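Local coordinates for phosphoinositol-specific phospholipase C (Pseudomonas sp., PDB 5FYP), which probably cleaves phosphoinositides as a calcium-dependent, phosphoinositide-specific phospholipase C of a Gram-negative bacterium, at residues I20-A34 with I277-S289. Numbering follows the deposited sequence.
Sequences IAQVACHNCYEKQYA and INLSAYYRFAAQS. With CA (calcium ion), chain I.
Q22 O is gripped twice: S280 N reaches it at 3.0 Å, nearly along the C=O axis, and a water that also donates to I277 O and accepts from S280 OG gives it a second hydrogen. Q22 N donates in turn to N278 O, and A24 N to S280 O, while A24 O takes Y282 N. This alternation, with bridges Q22–L279, V23–S280 and A24–A281, defines parallel pairing of strands 20-25 and 279-282, whose axes cross at -36°. At the strand start, N278 ND2 meets I20 O at 2.9 Å; the bond is straight (170°) but arrives from above the carbonyl plane, and the same amide also serves N18 O.

Such neighbouring parallel strands, one from each end of the sequence, fit closure of the TIM-type barrel expected for this family, with the calcium site just past the end of strand 20-25. There N27 binds the calcium ion together with E48, D50, D119 and two waters. One of those waters also hydrogen-bonds H26 NE2.

With CG anti to the backbone N, the H26 ring is carried alongside Y283 into an offset stack, planes at 10° and centroids 4.3 Å apart. H26 ND1 sits toward the rim of the phenol face while bonding a second water, itself held by A281 O. Y33 lies alongside Y283 too, its CZ 3.4 Å from Y283 CD1, with little ring overlap. A leucine in place of Y283 would probably deprive the imidazole of its flat stacking partner and leave H26 freer to turn.

Farther along, F285 CD2 packs 3.7 Å from C25 CB and F285 CE2 near C28 CB, placing the phenyl against both halves of the C25–C28 disulfide.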
loop_
_atom_site.group_PDB
_atom_site.type_symbol
_atom_site.label_atom_id
_atom_site.label_comp_id
_atom_site.label_asym_id
_atom_site.label_seq_id
_atom_site.Cartn_x
_atom_site.Cartn_y
_atom_site.Cartn_z
ATOM N N ILE A 20 3.465 -2.399 -14.081
ATOM C CA ILE A 20 2.054 -2.072 -14.244
ATOM C C ILE A 20 1.753 -0.722 -13.571
ATOM O O ILE A 20 2.135 -0.484 -12.419
ATOM C CB ILE A 20 1.165 -3.180 -13.655
ATOM C CG1 ILE A 20 1.435 -4.526 -14.329
ATOM C CG2 ILE A 20 -0.296 -2.794 -13.757
ATOM C CD1 ILE A 20 0.729 -5.691 -13.701
ATOM N N ALA A 21 1.065 0.133 -14.313
ATOM C CA ALA A 21 0.545 1.410 -13.825
ATOM C C ALA A 21 -0.925 1.245 -13.440
ATOM O O ALA A 21 -1.711 0.603 -14.156
ATOM C CB ALA A 21 0.668 2.480 -14.880
ATOM N N GLN A 22 -1.298 1.903 -12.356
ATOM C CA GLN A 22 -2.644 1.851 -11.822
ATOM C C GLN A 22 -3.136 3.215 -11.404
ATOM O O GLN A 22 -2.390 4.023 -10.813
ATOM C CB GLN A 22 -2.708 0.975 -10.564
ATOM C CG GLN A 22 -2.187 -0.424 -10.718
ATOM C CD GLN A 22 -2.494 -1.249 -9.483
ATOM O OE1 GLN A 22 -3.620 -1.210 -8.935
ATOM N NE2 GLN A 22 -1.528 -2.025 -9.046
ATOM N N VAL A 23 -4.430 3.412 -11.549
ATOM C CA VAL A 23 -5.174 4.418 -10.784
ATOM C C VAL A 23 -5.432 3.824 -9.398
ATOM O O VAL A 23 -5.953 2.710 -9.277
ATOM C CB VAL A 23 -6.517 4.725 -11.463
ATOM C CG1 VAL A 23 -7.330 5.723 -10.667
ATOM C CG2 VAL A 23 -6.286 5.243 -12.887
ATOM N N ALA A 24 -5.064 4.583 -8.377
ATOM C CA ALA A 24 -5.302 4.234 -6.980
ATOM C C ALA A 24 -6.255 5.256 -6.396
ATOM O O ALA A 24 -6.375 6.386 -6.872
ATOM C CB ALA A 24 -3.993 4.226 -6.212
ATOM N N CYS A 25 -6.932 4.882 -5.310
ATOM C CA CYS A 25 -7.721 5.867 -4.603
ATOM C C CYS A 25 -6.827 6.730 -3.718
ATOM O O CYS A 25 -5.721 6.374 -3.441
ATOM C CB CYS A 25 -8.812 5.210 -3.759
ATOM S SG CYS A 25 -8.314 4.770 -2.101
ATOM N N HIS A 26 -7.366 7.848 -3.256
ATOM C CA HIS A 26 -6.765 8.630 -2.201
ATOM C C HIS A 26 -7.803 8.750 -1.075
ATOM O O HIS A 26 -8.858 9.364 -1.268
ATOM C CB HIS A 26 -6.322 9.997 -2.700
ATOM C CG HIS A 26 -5.493 10.766 -1.714
ATOM N ND1 HIS A 26 -4.868 11.926 -2.072
ATOM C CD2 HIS A 26 -5.165 10.553 -0.416
ATOM C CE1 HIS A 26 -4.215 12.411 -1.027
ATOM N NE2 HIS A 26 -4.388 11.604 -0.013
ATOM N N ASN A 27 -7.542 8.117 0.064
ATOM C CA ASN A 27 -8.431 8.216 1.221
ATOM C C ASN A 27 -9.851 7.741 0.929
ATOM O O ASN A 27 -10.835 8.282 1.470
ATOM C CB ASN A 27 -8.453 9.602 1.818
ATOM C CG ASN A 27 -7.165 9.960 2.533
ATOM O OD1 ASN A 27 -6.233 9.168 2.655
ATOM N ND2 ASN A 27 -7.088 11.170 2.912
ATOM N N CYS A 28 -9.992 6.670 0.140
ATOM C CA CYS A 28 -11.332 6.223 -0.258
ATOM C C CYS A 28 -12.186 5.555 0.790
ATOM O O CYS A 28 -13.316 5.176 0.499
ATOM C CB CYS A 28 -11.297 5.351 -1.492
ATOM S SG CYS A 28 -10.236 3.916 -1.379
ATOM N N TYR A 29 -11.651 5.427 1.997
ATOM C CA TYR A 29 -12.458 5.078 3.167
ATOM C C TYR A 29 -13.386 6.208 3.625
ATOM O O TYR A 29 -14.298 5.981 4.427
ATOM C CB TYR A 29 -11.513 4.690 4.334
ATOM C CG TYR A 29 -10.755 5.860 4.888
ATOM C CD1 TYR A 29 -11.342 6.694 5.832
ATOM C CD2 TYR A 29 -9.511 6.226 4.402
ATOM C CE1 TYR A 29 -10.694 7.837 6.265
ATOM C CE2 TYR A 29 -8.873 7.364 4.830
ATOM C CZ TYR A 29 -9.489 8.178 5.763
ATOM O OH TYR A 29 -8.900 9.357 6.172
ATOM N N GLU A 30 -13.149 7.423 3.177
ATOM C CA GLU A 30 -14.004 8.539 3.553
ATOM C C GLU A 30 -15.329 8.477 2.800
ATOM O O GLU A 30 -15.387 8.214 1.593
ATOM C CB GLU A 30 -13.340 9.889 3.320
ATOM C CG GLU A 30 -12.087 10.116 4.121
ATOM C CD GLU A 30 -11.586 11.537 4.014
ATOM O OE1 GLU A 30 -12.374 12.438 4.368
ATOM O OE2 GLU A 30 -10.444 11.749 3.584
ATOM N N LYS A 31 -16.403 8.740 3.550
ATOM C CA LYS A 31 -17.753 8.664 3.002
ATOM C C LYS A 31 -17.931 9.537 1.775
ATOM O O LYS A 31 -18.713 9.234 0.875
ATOM C CB LYS A 31 -18.788 9.030 4.100
ATOM C CG LYS A 31 -18.883 8.016 5.228
ATOM C CD LYS A 31 -19.835 8.493 6.318
ATOM C CE LYS A 31 -19.793 7.603 7.532
ATOM N NZ LYS A 31 -20.816 8.021 8.511
ATOM N N GLN A 32 -17.232 10.667 1.746
ATOM C CA GLN A 32 -17.348 11.604 0.626
ATOM C C GLN A 32 -16.788 11.079 -0.689
ATOM O O GLN A 32 -17.107 11.617 -1.744
ATOM C CB GLN A 32 -16.627 12.942 0.964
ATOM C CG GLN A 32 -15.103 12.809 1.199
ATOM C CD GLN A 32 -14.403 14.132 1.379
ATOM O OE1 GLN A 32 -14.685 15.090 0.638
ATOM N NE2 GLN A 32 -13.512 14.226 2.349
ATOM N N TYR A 33 -15.941 10.047 -0.639
ATOM C CA TYR A 33 -15.296 9.546 -1.859
ATOM C C TYR A 33 -15.883 8.237 -2.386
ATOM O O TYR A 33 -15.656 7.885 -3.537
ATOM C CB TYR A 33 -13.772 9.377 -1.657
ATOM C CG TYR A 33 -13.081 10.633 -1.240
ATOM C CD1 TYR A 33 -13.253 11.815 -1.941
ATOM C CD2 TYR A 33 -12.208 10.653 -0.157
ATOM C CE1 TYR A 33 -12.621 12.984 -1.528
ATOM C CE2 TYR A 33 -11.600 11.789 0.283
ATOM C CZ TYR A 33 -11.794 12.962 -0.411
ATOM O OH TYR A 33 -11.186 14.108 0.017
ATOM N N ALA A 34 -16.678 7.550 -1.561
ATOM C CA ALA A 34 -17.307 6.295 -1.989
ATOM C C ALA A 34 -18.422 5.982 -1.001
ATOM O O ALA A 34 -18.275 6.227 0.200
ATOM C CB ALA A 34 -16.312 5.141 -2.069
ATOM N N ILE A 277 4.958 6.156 -12.876
ATOM C CA ILE A 277 4.353 6.031 -11.552
ATOM C C ILE A 277 3.514 4.758 -11.519
ATOM O O ILE A 277 2.555 4.615 -12.290
ATOM C CB ILE A 277 3.503 7.251 -11.227
ATOM C CG1 ILE A 277 4.390 8.517 -11.178
ATOM C CG2 ILE A 277 2.724 7.033 -9.954
ATOM C CD1 ILE A 277 3.629 9.820 -11.351
ATOM N N ASN A 278 3.809 3.858 -10.589
ATOM C CA ASN A 278 2.979 2.649 -10.471
ATOM C C ASN A 278 1.589 2.912 -9.937
ATOM O O ASN A 278 0.627 2.338 -10.461
ATOM C CB ASN A 278 3.629 1.605 -9.575
ATOM C CG ASN A 278 4.880 1.000 -10.164
ATOM O OD1 ASN A 278 6.001 1.285 -9.715
ATOM N ND2 ASN A 278 4.710 0.118 -11.135
ATOM N N LEU A 279 1.496 3.698 -8.871
ATOM C CA LEU A 279 0.214 3.912 -8.193
ATOM C C LEU A 279 -0.057 5.413 -8.135
ATOM O O LEU A 279 0.623 6.136 -7.397
ATOM C CB LEU A 279 0.250 3.309 -6.782
ATOM C CG LEU A 279 0.687 1.866 -6.663
ATOM C CD1 LEU A 279 0.799 1.451 -5.199
ATOM C CD2 LEU A 279 -0.184 0.872 -7.427
ATOM N N SER A 280 -1.017 5.880 -8.922
ATOM C CA SER A 280 -1.367 7.288 -8.963
ATOM C C SER A 280 -2.638 7.492 -8.172
ATOM O O SER A 280 -3.706 7.024 -8.582
ATOM C CB SER A 280 -1.606 7.748 -10.405
ATOM O OG SER A 280 -0.403 7.752 -11.139
ATOM N N ALA A 281 -2.520 8.158 -7.013
ATOM C CA ALA A 281 -3.650 8.270 -6.093
ATOM C C ALA A 281 -4.527 9.456 -6.441
ATOM O O ALA A 281 -4.039 10.582 -6.503
ATOM C CB ALA A 281 -3.137 8.397 -4.686
ATOM N N TYR A 282 -5.816 9.192 -6.617
ATOM C CA TYR A 282 -6.810 10.212 -6.934
ATOM C C TYR A 282 -7.984 10.149 -5.978
ATOM O O TYR A 282 -8.536 9.075 -5.725
ATOM C CB TYR A 282 -7.380 10.011 -8.324
ATOM C CG TYR A 282 -6.422 10.225 -9.446
ATOM C CD1 TYR A 282 -5.670 9.174 -9.944
ATOM C CD2 TYR A 282 -6.303 11.464 -10.082
ATOM C CE1 TYR A 282 -4.815 9.346 -11.011
ATOM C CE2 TYR A 282 -5.446 11.646 -11.162
ATOM C CZ TYR A 282 -4.710 10.585 -11.608
ATOM O OH TYR A 282 -3.893 10.722 -12.688
ATOM N N TYR A 283 -8.425 11.313 -5.509
ATOM C CA TYR A 283 -9.687 11.377 -4.771
ATOM C C TYR A 283 -10.840 10.826 -5.625
ATOM O O TYR A 283 -11.641 10.011 -5.162
ATOM C CB TYR A 283 -9.981 12.799 -4.350
ATOM C CG TYR A 283 -8.977 13.355 -3.391
ATOM C CD1 TYR A 283 -8.860 12.832 -2.096
ATOM C CD2 TYR A 283 -8.155 14.438 -3.721
ATOM C CE1 TYR A 283 -7.961 13.358 -1.181
ATOM C CE2 TYR A 283 -7.236 14.960 -2.829
ATOM C CZ TYR A 283 -7.156 14.427 -1.549
ATOM O OH TYR A 283 -6.291 14.958 -0.625
ATOM N N ARG A 284 -10.913 11.314 -6.860
ATOM C CA ARG A 284 -11.984 10.972 -7.843
ATOM C C ARG A 284 -11.428 9.876 -8.767
ATOM O O ARG A 284 -11.176 10.083 -9.951
ATOM C CB ARG A 284 -12.432 12.201 -8.611
ATOM C CG ARG A 284 -12.897 13.349 -7.703
ATOM C CD ARG A 284 -13.163 14.666 -8.430
ATOM N NE ARG A 284 -14.182 14.569 -9.431
ATOM C CZ ARG A 284 -14.419 15.511 -10.330
ATOM N NH1 ARG A 284 -13.657 16.652 -10.429
ATOM N NH2 ARG A 284 -15.410 15.328 -11.203
ATOM N N PHE A 285 -11.212 8.702 -8.188
ATOM C CA PHE A 285 -10.541 7.625 -8.912
ATOM C C PHE A 285 -11.341 7.088 -10.115
ATOM O O PHE A 285 -10.741 6.775 -11.145
ATOM C CB PHE A 285 -10.170 6.469 -7.961
ATOM C CG PHE A 285 -11.317 6.001 -7.105
ATOM C CD1 PHE A 285 -12.217 5.062 -7.574
ATOM C CD2 PHE A 285 -11.519 6.560 -5.854
ATOM C CE1 PHE A 285 -13.298 4.693 -6.792
ATOM C CE2 PHE A 285 -12.617 6.214 -5.106
ATOM C CZ PHE A 285 -13.501 5.278 -5.578
ATOM N N ALA A 286 -12.655 7.039 -10.005
ATOM C CA ALA A 286 -13.464 6.452 -11.096
ATOM C C ALA A 286 -13.400 7.301 -12.345
ATOM O O ALA A 286 -13.497 6.783 -13.463
ATOM C CB ALA A 286 -14.897 6.236 -10.670
ATOM N N ALA A 287 -13.193 8.607 -12.173
ATOM C CA ALA A 287 -13.130 9.557 -13.285
ATOM C C ALA A 287 -11.839 9.442 -14.100
ATOM O O ALA A 287 -11.746 10.064 -15.152
ATOM C CB ALA A 287 -13.271 10.981 -12.764
ATOM N N GLN A 288 -10.860 8.692 -13.626
ATOM C CA GLN A 288 -9.583 8.583 -14.310
ATOM C C GLN A 288 -9.522 7.322 -15.149
ATOM O O GLN A 288 -10.011 6.264 -14.741
ATOM C CB GLN A 288 -8.414 8.523 -13.306
ATOM C CG GLN A 288 -8.528 9.521 -12.181
ATOM C CD GLN A 288 -8.698 10.939 -12.604
ATOM O OE1 GLN A 288 -8.088 11.407 -13.540
ATOM N NE2 GLN A 288 -9.522 11.672 -11.863
ATOM N N SER A 289 -8.879 7.432 -16.313
ATOM C CA SER A 289 -8.637 6.298 -17.177
ATOM C C SER A 289 -7.724 6.736 -18.292
ATOM O O SER A 289 -7.554 7.930 -18.528
ATOM C CB SER A 289 -9.935 5.746 -17.788
ATOM O OG SER A 289 -10.564 6.693 -18.640
HETATM CA CA CA I . -4.114 8.953 3.785
HETATM O O HOH W 1 -0.141 5.280 -12.197
HETATM O O HOH W 2 -4.383 12.641 -4.694
HETATM O O HOH W 3 -10.669 8.285 -3.061
HETATM O O HOH W 4 -3.120 10.664 2.422
HETATM O O HOH W 5 -14.330 9.310 -5.439
HETATM O O HOH W 6 -4.480 11.055 4.926
#